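Local coordinates for protein DUF176 (Nitrosomonas europaea, PDB 2OMO) that is of unknown specific function but belongs to the antibiotic biosynthesis monooxygenase family and may act as an oxidoreductase, at residues E38-K41 / E42-M46; Y78-R81 / K82-A85; E49-I52 / R53-G56; Y93-W96 / R97-A101. All blocks are in the same frame, centred on the assembly; numbering follows the deposited sequence.

Contact 1 of 4, residues E38-K41 / E42-M46; sequences EAFK and EATRM
Glu-42 opens the second half of this helical run by giving its backbone N to Glu-38 O, 3.1 Å away. Its side chain leaves with CG anti to the backbone N (chi1 165°) and runs out extended. This lets Glu-42 OE1 reach a water that also donates to Ala-39 O, so the water joins the carboxylate to the helix backbone. Ala-43 follows with a nearly straight bond from its N to Ala-39 O. Its methyl lies beside the same carbonyl, with CB 3.6 Å from Ala-39 O.

Phe-40 O accepts twice from Thr-44, from Thr-44 N at 2.9 Å and from Thr-44 OG1 at 2.8 Å. The two donors come from opposite faces of the carbonyl plane, and the hydroxyl stands 38° out of it. Thr-44 OG1 also sits over the centre of the Phe-40 ring, 3.4 Å above its plane. The same oxygen is a partner of Trp-96 NE1, so this buried hydroxyl is well satisfied.

Arg-45 N bonds to Lys-41 O at 2.9 Å. In the conformer described here, its side chain leads away to a salt bridge with Glu-49. The arrangement is regular i to i+4 alpha-helical hydrogen bonding with a threonine hydroxyl folded back on the backbone. Helix 37-51 here packs against the antiparallel sheet through Phe-40 and Thr-44, consistent with the ferredoxin-like alpha+beta fold of this monooxygenase family.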
loop_
_atom_site.group_PDB
_atom_site.type_symbol
_atom_site.label_atom_id
_atom_site.label_comp_id
_atom_site.label_asym_id
_atom_site.label_seq_id
_atom_site.Cartn_x
_atom_site.Cartn_y
_atom_site.Cartn_z
ATOM N N GLU A 38 -5.176 20.860 -1.016
ATOM C CA GLU A 38 -3.854 21.363 -1.501
ATOM C C GLU A 38 -2.969 21.591 -0.294
ATOM O O GLU A 38 -1.793 21.270 -0.325
ATOM C CB GLU A 38 -3.976 22.632 -2.358
ATOM C CG GLU A 38 -4.972 22.483 -3.544
ATOM C CD GLU A 38 -4.897 21.125 -4.196
ATOM O OE1 GLU A 38 -3.844 20.817 -4.791
ATOM O OE2 GLU A 38 -5.904 20.348 -4.113
ATOM N N ALA A 39 -3.557 22.124 0.784
ATOM C CA ALA A 39 -2.819 22.365 2.010
ATOM C C ALA A 39 -2.295 21.023 2.542
ATOM O O ALA A 39 -1.127 20.903 2.955
ATOM C CB ALA A 39 -3.707 23.053 3.046
ATOM N N PHE A 40 -3.159 20.012 2.510
ATOM C CA PHE A 40 -2.761 18.714 3.030
ATOM C C PHE A 40 -1.642 18.079 2.185
ATOM O O PHE A 40 -0.680 17.530 2.766
ATOM C CB PHE A 40 -3.945 17.773 3.109
ATOM C CG PHE A 40 -3.580 16.376 3.605
ATOM C CD1 PHE A 40 -3.433 16.146 4.965
ATOM C CD2 PHE A 40 -3.427 15.319 2.715
ATOM C CE1 PHE A 40 -3.141 14.842 5.463
ATOM C CE2 PHE A 40 -3.128 14.032 3.194
ATOM C CZ PHE A 40 -2.972 13.813 4.568
ATOM N N LYS A 41 -1.733 18.192 0.846
ATOM C CA LYS A 41 -0.685 17.678 -0.047
ATOM C C LYS A 41 0.658 18.306 0.231
ATOM O O LYS A 41 1.694 17.637 0.241
ATOM C CB LYS A 41 -1.045 17.872 -1.534
ATOM C CG LYS A 41 -2.284 17.068 -1.938
ATOM C CD LYS A 41 -2.563 17.096 -3.452
ATOM C CE LYS A 41 -2.452 18.433 -4.086
ATOM N NZ LYS A 41 -2.878 18.326 -5.515
ATOM N N GLU A 42 0.644 19.619 0.475
ATOM C CA GLU A 42 1.893 20.331 0.646
ATOM C C GLU A 42 2.569 19.914 1.962
ATOM O O GLU A 42 3.775 19.714 2.016
ATOM C CB GLU A 42 1.600 21.839 0.596
ATOM C CG GLU A 42 2.678 22.772 1.088
ATOM C CD GLU A 42 2.197 24.236 0.887
ATOM O OE1 GLU A 42 1.099 24.577 1.401
ATOM O OE2 GLU A 42 2.889 24.996 0.193
ATOM N N ALA A 43 1.778 19.830 3.022
ATOM C CA ALA A 43 2.273 19.413 4.336
ATOM C C ALA A 43 2.792 17.970 4.260
ATOM O O ALA A 43 3.842 17.650 4.823
ATOM C CB ALA A 43 1.167 19.560 5.402
ATOM N N THR A 44 2.077 17.118 3.521
ATOM C CA THR A 44 2.465 15.711 3.424
ATOM C C THR A 44 3.713 15.542 2.530
ATOM O O THR A 44 4.514 14.618 2.747
ATOM C CB THR A 44 1.264 14.838 2.960
ATOM O OG1 THR A 44 0.159 15.100 3.828
ATOM C CG2 THR A 44 1.616 13.352 2.983
ATOM N N ARG A 45 3.921 16.452 1.581
ATOM C CA ARG A 45 5.139 16.445 0.755
ATOM C C ARG A 45 6.372 16.528 1.663
ATOM O O ARG A 45 7.353 15.796 1.487
ATOM C CB ARG A 45 5.122 17.625 -0.246
ATOM C CG ARG A 45 6.361 17.716 -1.149
ATOM C CD ARG A 45 6.310 18.969 -2.040
ATOM N NE ARG A 45 7.607 19.628 -2.156
ATOM C CZ ARG A 45 7.854 20.892 -1.801
ATOM N NH1 ARG A 45 9.067 21.404 -1.951
ATOM N NH2 ARG A 45 6.889 21.655 -1.297
HETATM N N MSE A 46 6.321 17.453 2.625
HETATM C CA MSE A 46 7.417 17.691 3.539
HETATM C C MSE A 46 7.692 16.462 4.379
HETATM O O MSE A 46 8.861 16.095 4.605
HETATM C CB MSE A 46 7.075 18.873 4.451
HETATM C CG MSE A 46 6.533 20.047 3.679
HETATM SE SE MSE A 46 7.948 20.962 2.730
HETATM C CE MSE A 46 8.055 19.961 1.080
HETATM O O HOH W 1 0.325 23.233 3.710
#

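Contact 2 of 4, residues Y78-R81 / K82-A85; sequences YKTR and KDAA
Thr-80 and Asp-83 hold each other in a capping box at the start of helix 81-87. Asp-83 N donates to Thr-80 OG1 at 3.1 Å, and the bond is close to straight at 165°. The return bond of the box, from Thr-80 N to Asp-83 OD2, is weak. The Thr-80 hydroxyl adds a short bond to the same oxygen, OG1 to OD2 at 2.7 Å, and meets it from above the carboxylate plane. Thr-80 OG1 stands between its own backbone N and carbonyl carbon (chi1 71°), which turns it to the first turn of the helix.

Tight packing adjoins this cap. Ala-84 CA sits over one face of the Tyr-78 ring, 3.8 Å from its centroid, in a CH-pi contact. The Ala-84 methyl lies against Tyr-78 CD2, and Asp-83 CB touches CD1 on the other side of the ring axis.

The outer side is looser. Arg-81 and Lys-82 are exposed. In one of its two conformers Lys-82 folds back along Arg-81, and their like charges come near each other.

The contact joins the end of strand 71-78 to helix 81-87. Tyr-78 bonds through its hydroxyl to Glu-54 and packs on Asn-57 and Phe-60 of strand 57-65, while Ala-84 rests on Tyr-24 of strand 24-31.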
loop_
_atom_site.group_PDB
_atom_site.type_symbol
_atom_site.label_atom_id
_atom_site.label_comp_id
_atom_site.label_asym_id
_atom_site.label_seq_id
_atom_site.Cartn_x
_atom_site.Cartn_y
_atom_site.Cartn_z
ATOM N N TYR A 78 8.574 -0.048 6.301
ATOM C CA TYR A 78 9.948 -0.060 6.796
ATOM C C TYR A 78 10.510 -1.480 6.830
ATOM O O TYR A 78 9.754 -2.485 6.937
ATOM C CB TYR A 78 10.017 0.552 8.203
ATOM C CG TYR A 78 9.669 2.022 8.240
ATOM C CD1 TYR A 78 10.690 2.999 8.335
ATOM C CD2 TYR A 78 8.331 2.444 8.185
ATOM C CE1 TYR A 78 10.392 4.370 8.356
ATOM C CE2 TYR A 78 8.019 3.833 8.211
ATOM C CZ TYR A 78 9.048 4.769 8.294
ATOM O OH TYR A 78 8.702 6.098 8.311
ATOM N N LYS A 79 11.843 -1.570 6.774
ATOM C CA LYS A 79 12.527 -2.856 6.951
ATOM C C LYS A 79 12.121 -3.566 8.249
ATOM O O LYS A 79 11.912 -4.772 8.249
ATOM C CB LYS A 79 14.061 -2.671 6.945
ATOM C CG LYS A 79 14.604 -2.269 5.558
ATOM C CD LYS A 79 16.097 -1.968 5.506
ATOM C CE LYS A 79 16.537 -1.693 4.050
ATOM N NZ LYS A 79 15.880 -0.469 3.488
ATOM N N THR A 80 12.026 -2.815 9.344
ATOM C CA THR A 80 11.702 -3.357 10.662
ATOM C C THR A 80 10.699 -2.525 11.418
ATOM O O THR A 80 10.528 -1.295 11.189
ATOM C CB THR A 80 12.964 -3.469 11.588
ATOM O OG1 THR A 80 13.389 -2.157 11.982
ATOM C CG2 THR A 80 14.091 -4.216 10.887
ATOM N N ARG A 81 10.014 -3.196 12.340
ATOM C CA ARG A 81 9.046 -2.508 13.175
ATOM C C ARG A 81 9.705 -1.363 13.944
ATOM O O ARG A 81 9.102 -0.322 14.149
ATOM C CB ARG A 81 8.362 -3.441 14.197
ATOM C CG ARG A 81 7.219 -2.675 14.875
ATOM C CD ARG A 81 6.659 -3.224 16.165
ATOM N NE ARG A 81 6.257 -4.602 16.065
ATOM C CZ ARG A 81 5.057 -5.108 16.383
ATOM N NH1 ARG A 81 4.045 -4.358 16.816
ATOM N NH2 ARG A 81 4.898 -6.409 16.271
ATOM N N LYS A 82 10.935 -1.563 14.397
ATOM C CA LYS A 82 11.531 -0.535 15.238
ATOM C C LYS A 82 11.901 0.719 14.444
ATOM O O LYS A 82 11.762 1.832 14.994
ATOM C CB LYS A 82 12.630 -1.097 16.136
ATOM C CG LYS A 82 12.046 -1.999 17.235
ATOM C CD LYS A 82 11.522 -3.302 16.610
ATOM C CE LYS A 82 10.600 -4.102 17.515
ATOM N NZ LYS A 82 10.545 -5.488 16.958
ATOM N N ASP A 83 12.277 0.545 13.156
ATOM C CA ASP A 83 12.399 1.636 12.175
ATOM C C ASP A 83 11.081 2.382 12.048
ATOM O O ASP A 83 11.083 3.600 12.092
ATOM C CB ASP A 83 12.810 1.129 10.774
ATOM C CG ASP A 83 14.187 0.447 10.754
ATOM O OD1 ASP A 83 15.108 0.898 11.470
ATOM O OD2 ASP A 83 14.344 -0.551 10.014
ATOM N N ALA A 84 9.949 1.654 11.934
ATOM C CA ALA A 84 8.636 2.298 11.828
ATOM C C ALA A 84 8.308 3.092 13.095
ATOM O O ALA A 84 7.759 4.186 13.031
ATOM C CB ALA A 84 7.527 1.244 11.541
ATOM N N ALA A 85 8.639 2.508 14.252
ATOM C CA ALA A 85 8.397 3.118 15.565
ATOM C C ALA A 85 9.119 4.444 15.687
ATOM O O ALA A 85 8.594 5.388 16.244
ATOM C CB ALA A 85 8.876 2.178 16.673
#

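Contact 3 of 4, residues E49-I52 / R53-G56; sequences EQSI and REPG
Glu-54 turns its CG anti to its carbonyl carbon (chi1 -68°) and then runs extended, which carries its carboxylate back alongside Ser-51. Ser-51 OG is set in the same sense, beside its own backbone N (chi1 -71°). The two polar ends come close, with Ser-51 OG 3.2 Å from Glu-54 OE2. The aliphatic part of Glu-54 follows the Ser-51 backbone, and its CG lies 3.4 Å from Ser-51 O.

The backbone makes a type I beta turn from Ser-51 to Glu-54 as the helix gives way to a loop. Glu-54 N donates to Ser-51 O at 3.0 Å, with an angle of 161° at the hydrogen. Arg-53 N donates to Gln-50 O at 3.2 Å. In both bonds the donor stands well above the carbonyl plane.

Arg-53 lays its aliphatic chain back over the preceding turn. Its CD comes within 3.5 Å of Glu-49 O. A water donates to both Ile-52 O and Glu-54 O and ties the two carbonyls together.

Each oxygen of the buried carboxylate has partners outside the turn. Glu-54 OE2 bonds to His-87 and His-92, and OE1 to the hydroxyl of Tyr-78. Ser-51 OG is bonded to Asn-47 O and also to His-92, so one polar network surrounds the buried Glu-54 and Ser-51. Because both carboxylate oxygens of Glu-54 are bonded, the rotation of the group is fixed and a buried polar end is satisfied.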
loop_
_atom_site.group_PDB
_atom_site.type_symbol
_atom_site.label_atom_id
_atom_site.label_comp_id
_atom_site.label_asym_id
_atom_site.label_seq_id
_atom_site.Cartn_x
_atom_site.Cartn_y
_atom_site.Cartn_z
ATOM N N GLU A 49 9.344 13.785 2.069
ATOM C CA GLU A 49 10.737 14.135 1.709
ATOM C C GLU A 49 11.705 13.773 2.812
ATOM O O GLU A 49 12.804 13.336 2.530
ATOM C CB GLU A 49 10.866 15.622 1.335
ATOM C CG GLU A 49 10.163 15.937 -0.009
ATOM C CD GLU A 49 10.222 17.406 -0.421
ATOM O OE1 GLU A 49 10.718 18.252 0.351
ATOM O OE2 GLU A 49 9.764 17.706 -1.546
ATOM N N GLN A 50 11.294 13.941 4.064
ATOM C CA GLN A 50 12.137 13.604 5.189
ATOM C C GLN A 50 12.029 12.110 5.522
ATOM O O GLN A 50 12.987 11.499 5.949
ATOM C CB GLN A 50 11.775 14.440 6.419
ATOM C CG GLN A 50 12.091 15.940 6.273
ATOM C CD GLN A 50 13.530 16.182 5.854
ATOM O OE1 GLN A 50 14.474 15.639 6.449
ATOM N NE2 GLN A 50 13.713 17.004 4.815
ATOM N N SER A 51 10.854 11.544 5.369
ATOM C CA SER A 51 10.616 10.180 5.817
ATOM C C SER A 51 11.360 9.177 4.950
ATOM O O SER A 51 11.845 8.165 5.469
ATOM C CB SER A 51 9.120 9.882 5.905
ATOM O OG SER A 51 8.535 10.584 6.992
ATOM N N ILE A 52 11.496 9.462 3.660
ATOM C CA ILE A 52 12.248 8.557 2.767
ATOM C C ILE A 52 13.751 8.477 3.061
ATOM O O ILE A 52 14.441 7.602 2.533
ATOM C CB ILE A 52 11.986 8.787 1.262
ATOM C CG1 ILE A 52 12.467 10.175 0.788
ATOM C CG2 ILE A 52 10.487 8.527 0.980
ATOM C CD1 ILE A 52 12.463 10.357 -0.704
ATOM N N ARG A 53 14.214 9.408 3.892
ATOM C CA ARG A 53 15.587 9.475 4.355
ATOM C C ARG A 53 15.767 8.790 5.709
ATOM O O ARG A 53 16.888 8.731 6.237
ATOM C CB ARG A 53 15.980 10.944 4.465
ATOM C CG ARG A 53 15.885 11.692 3.141
ATOM C CD ARG A 53 16.240 13.163 3.305
ATOM N NE ARG A 53 17.527 13.306 3.974
ATOM C CZ ARG A 53 18.711 13.322 3.359
ATOM N NH1 ARG A 53 18.800 13.233 2.034
ATOM N NH2 ARG A 53 19.819 13.438 4.076
ATOM N N GLU A 54 14.690 8.292 6.300
ATOM C CA GLU A 54 14.791 7.626 7.602
ATOM C C GLU A 54 15.448 6.260 7.422
ATOM O O GLU A 54 15.199 5.563 6.416
ATOM C CB GLU A 54 13.433 7.432 8.270
ATOM C CG GLU A 54 12.720 8.689 8.726
ATOM C CD GLU A 54 11.302 8.423 9.164
ATOM O OE1 GLU A 54 10.967 7.259 9.522
ATOM O OE2 GLU A 54 10.496 9.375 9.146
ATOM N N PRO A 55 16.260 5.854 8.419
ATOM C CA PRO A 55 16.905 4.545 8.285
ATOM C C PRO A 55 15.843 3.400 8.175
ATOM O O PRO A 55 14.885 3.309 8.974
ATOM C CB PRO A 55 17.751 4.413 9.570
ATOM C CG PRO A 55 17.892 5.860 10.105
ATOM C CD PRO A 55 16.543 6.493 9.722
ATOM N N GLY A 56 16.018 2.563 7.162
ATOM C CA GLY A 56 15.125 1.413 7.012
ATOM C C GLY A 56 13.809 1.733 6.320
ATOM O O GLY A 56 12.989 0.825 6.127
HETATM O O HOH W 2 16.298 5.753 4.122
#

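Contact 4 of 4, residues Y93-W96 / R97-A101; sequences YLTW and RDTVA
Thr-99 OG1 donates to Thr-95 O at 2.6 Å, a short bond one helical turn back. Thr-99 N bonds to the same oxygen at 2.9 Å, from the opposite face of its carbonyl plane. The hydroxyl can do this because it sits beside its own backbone N (chi1 -59°).

The Arg-97 guanidinium grips the neighbouring Asp-98 side-on. NE and NH2 both point at the single oxygen OD1, with Arg-97 NH2 to Asp-98 OD1 at 3.1 Å in a salt bridge. The oxygen is met on its syn side and lies almost in the guanidinium plane. Along the backbone, Arg-97 N donates to Tyr-93 O at 2.8 Å in an almost straight bond (173°), and Val-100 N donates to Trp-96 O.

Leu-94 CD2 lies over one face of the guanidinium, offset toward the rim, 3.7 Å from Arg-97 NH1. A water at the edge of the Tyr-93 ring bonds its hydroxyl and weakly accepts from Arg-97 NH1. The Arg-97 chain crosses the tyrosine, with CD 3.6 Å from Tyr-93 OH.

On the buried side, Val-100 lies over one face of the indole. Its CG2 is 3.9 Å from the centroid of the six-membered ring of Trp-96, a CH-pi contact over the centre. The other methyl, CG1, rests by the pyrrole part at Trp-96 NE1, 3.7 Å away. That NE1 is hydrogen-bonded to Thr-44 OG1 of helix 37-51. The arrangement is that of an amphipathic alpha helix: helix 91-100 carries an arginine-aspartate pair outside and turns its tryptophan and valine toward helix 37-51.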
loop_
_atom_site.group_PDB
_atom_site.type_symbol
_atom_site.label_atom_id
_atom_site.label_comp_id
_atom_site.label_asym_id
_atom_site.label_seq_id
_atom_site.Cartn_x
_atom_site.Cartn_y
_atom_site.Cartn_z
ATOM N N TYR A 93 7.534 14.253 11.439
ATOM C CA TYR A 93 6.251 13.647 11.801
ATOM C C TYR A 93 5.400 14.542 12.712
ATOM O O TYR A 93 4.218 14.768 12.469
ATOM C CB TYR A 93 6.415 12.258 12.444
ATOM C CG TYR A 93 5.097 11.776 13.036
ATOM C CD1 TYR A 93 4.022 11.409 12.209
ATOM C CD2 TYR A 93 4.903 11.751 14.421
ATOM C CE1 TYR A 93 2.801 10.991 12.766
ATOM C CE2 TYR A 93 3.706 11.338 14.983
ATOM C CZ TYR A 93 2.664 10.962 14.150
ATOM O OH TYR A 93 1.502 10.577 14.747
ATOM N N LEU A 94 6.010 14.986 13.802
ATOM C CA LEU A 94 5.334 15.794 14.810
ATOM C C LEU A 94 4.805 17.085 14.206
ATOM O O LEU A 94 3.674 17.495 14.506
ATOM C CB LEU A 94 6.278 16.069 16.002
ATOM C CG LEU A 94 6.706 14.777 16.763
ATOM C CD1 LEU A 94 7.902 15.045 17.692
ATOM C CD2 LEU A 94 5.565 14.059 17.520
ATOM N N THR A 95 5.609 17.713 13.346
ATOM C CA THR A 95 5.182 18.891 12.593
ATOM C C THR A 95 3.954 18.608 11.707
ATOM O O THR A 95 2.978 19.353 11.729
ATOM C CB THR A 95 6.353 19.449 11.746
ATOM O OG1 THR A 95 7.376 19.945 12.628
ATOM C CG2 THR A 95 5.881 20.578 10.828
ATOM N N TRP A 96 4.034 17.536 10.922
ATOM C CA TRP A 96 2.966 17.120 10.054
ATOM C C TRP A 96 1.685 16.892 10.873
ATOM O O TRP A 96 0.643 17.470 10.564
ATOM C CB TRP A 96 3.403 15.867 9.280
ATOM C CG TRP A 96 2.329 15.296 8.426
ATOM C CD1 TRP A 96 2.033 15.651 7.131
ATOM C CD2 TRP A 96 1.400 14.281 8.798
ATOM N NE1 TRP A 96 0.975 14.883 6.673
ATOM C CE2 TRP A 96 0.551 14.059 7.692
ATOM C CE3 TRP A 96 1.191 13.540 9.971
ATOM C CZ2 TRP A 96 -0.475 13.092 7.714
ATOM C CZ3 TRP A 96 0.172 12.575 9.997
ATOM C CH2 TRP A 96 -0.646 12.361 8.874
ATOM N N ARG A 97 1.772 16.066 11.918
ATOM C CA ARG A 97 0.626 15.712 12.741
ATOM C C ARG A 97 -0.076 16.966 13.289
ATOM O O ARG A 97 -1.288 17.105 13.150
ATOM C CB ARG A 97 1.058 14.796 13.900
ATOM C CG ARG A 97 -0.069 14.291 14.779
ATOM C CD ARG A 97 0.513 13.801 16.093
ATOM N NE ARG A 97 1.097 14.939 16.812
ATOM C CZ ARG A 97 1.781 14.867 17.960
ATOM N NH1 ARG A 97 2.005 13.691 18.538
ATOM N NH2 ARG A 97 2.243 15.981 18.534
ATOM N N ASP A 98 0.695 17.874 13.882
ATOM C CA ASP A 98 0.129 19.143 14.382
ATOM C C ASP A 98 -0.467 20.001 13.266
ATOM O O ASP A 98 -1.512 20.622 13.457
ATOM C CB ASP A 98 1.182 19.945 15.134
ATOM C CG ASP A 98 1.620 19.281 16.405
ATOM O OD1 ASP A 98 1.053 18.216 16.769
ATOM O OD2 ASP A 98 2.529 19.844 17.064
ATOM N N THR A 99 0.197 20.035 12.116
ATOM C CA THR A 99 -0.235 20.869 10.989
ATOM C C THR A 99 -1.579 20.441 10.366
ATOM O O THR A 99 -2.476 21.302 10.114
ATOM C CB THR A 99 0.881 20.964 9.937
ATOM O OG1 THR A 99 2.049 21.519 10.556
ATOM C CG2 THR A 99 0.499 21.883 8.759
ATOM N N VAL A 100 -1.740 19.138 10.164
ATOM C CA VAL A 100 -2.888 18.648 9.429
ATOM C C VAL A 100 -4.076 18.364 10.372
ATOM O O VAL A 100 -5.180 18.102 9.922
ATOM C CB VAL A 100 -2.531 17.393 8.573
ATOM C CG1 VAL A 100 -1.327 17.649 7.648
ATOM C CG2 VAL A 100 -2.266 16.178 9.484
ATOM N N ALA A 101 -3.848 18.451 11.685
ATOM C CA ALA A 101 -4.886 18.059 12.650
ATOM C C ALA A 101 -6.263 18.693 12.302
ATOM O O ALA A 101 -7.290 17.989 12.191
ATOM C CB ALA A 101 -4.448 18.426 14.058
HETATM O O HOH W 3 1.123 10.581 17.408
#

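The four contacts follow one another in the chain as 1, 3, 2 and 4. Contacts 1 and 4 are direct neighbours, with centres about 10 Å apart. Trp-96 NE1 is hydrogen-bonded to Thr-44 OG1 at 3.0 Å, and Phe-40 CD1 packs on Val-100 CG1, so helices 37-51 and 91-100 meet here. Contacts 2 and 3 form the second pair, about 11 Å between centres. Two probable hydrogen bonds join them, Tyr-78 OH with Glu-54 OE1 at 2.8 Å and Lys-79 N with Gly-56 O at 2.7 Å. Contacts 1 and 3 share helix 37-51, about 17 Å between centres. Contacts 3 and 4 do not touch directly, although His-87 meets both Glu-54 and the Tyr-93 ring.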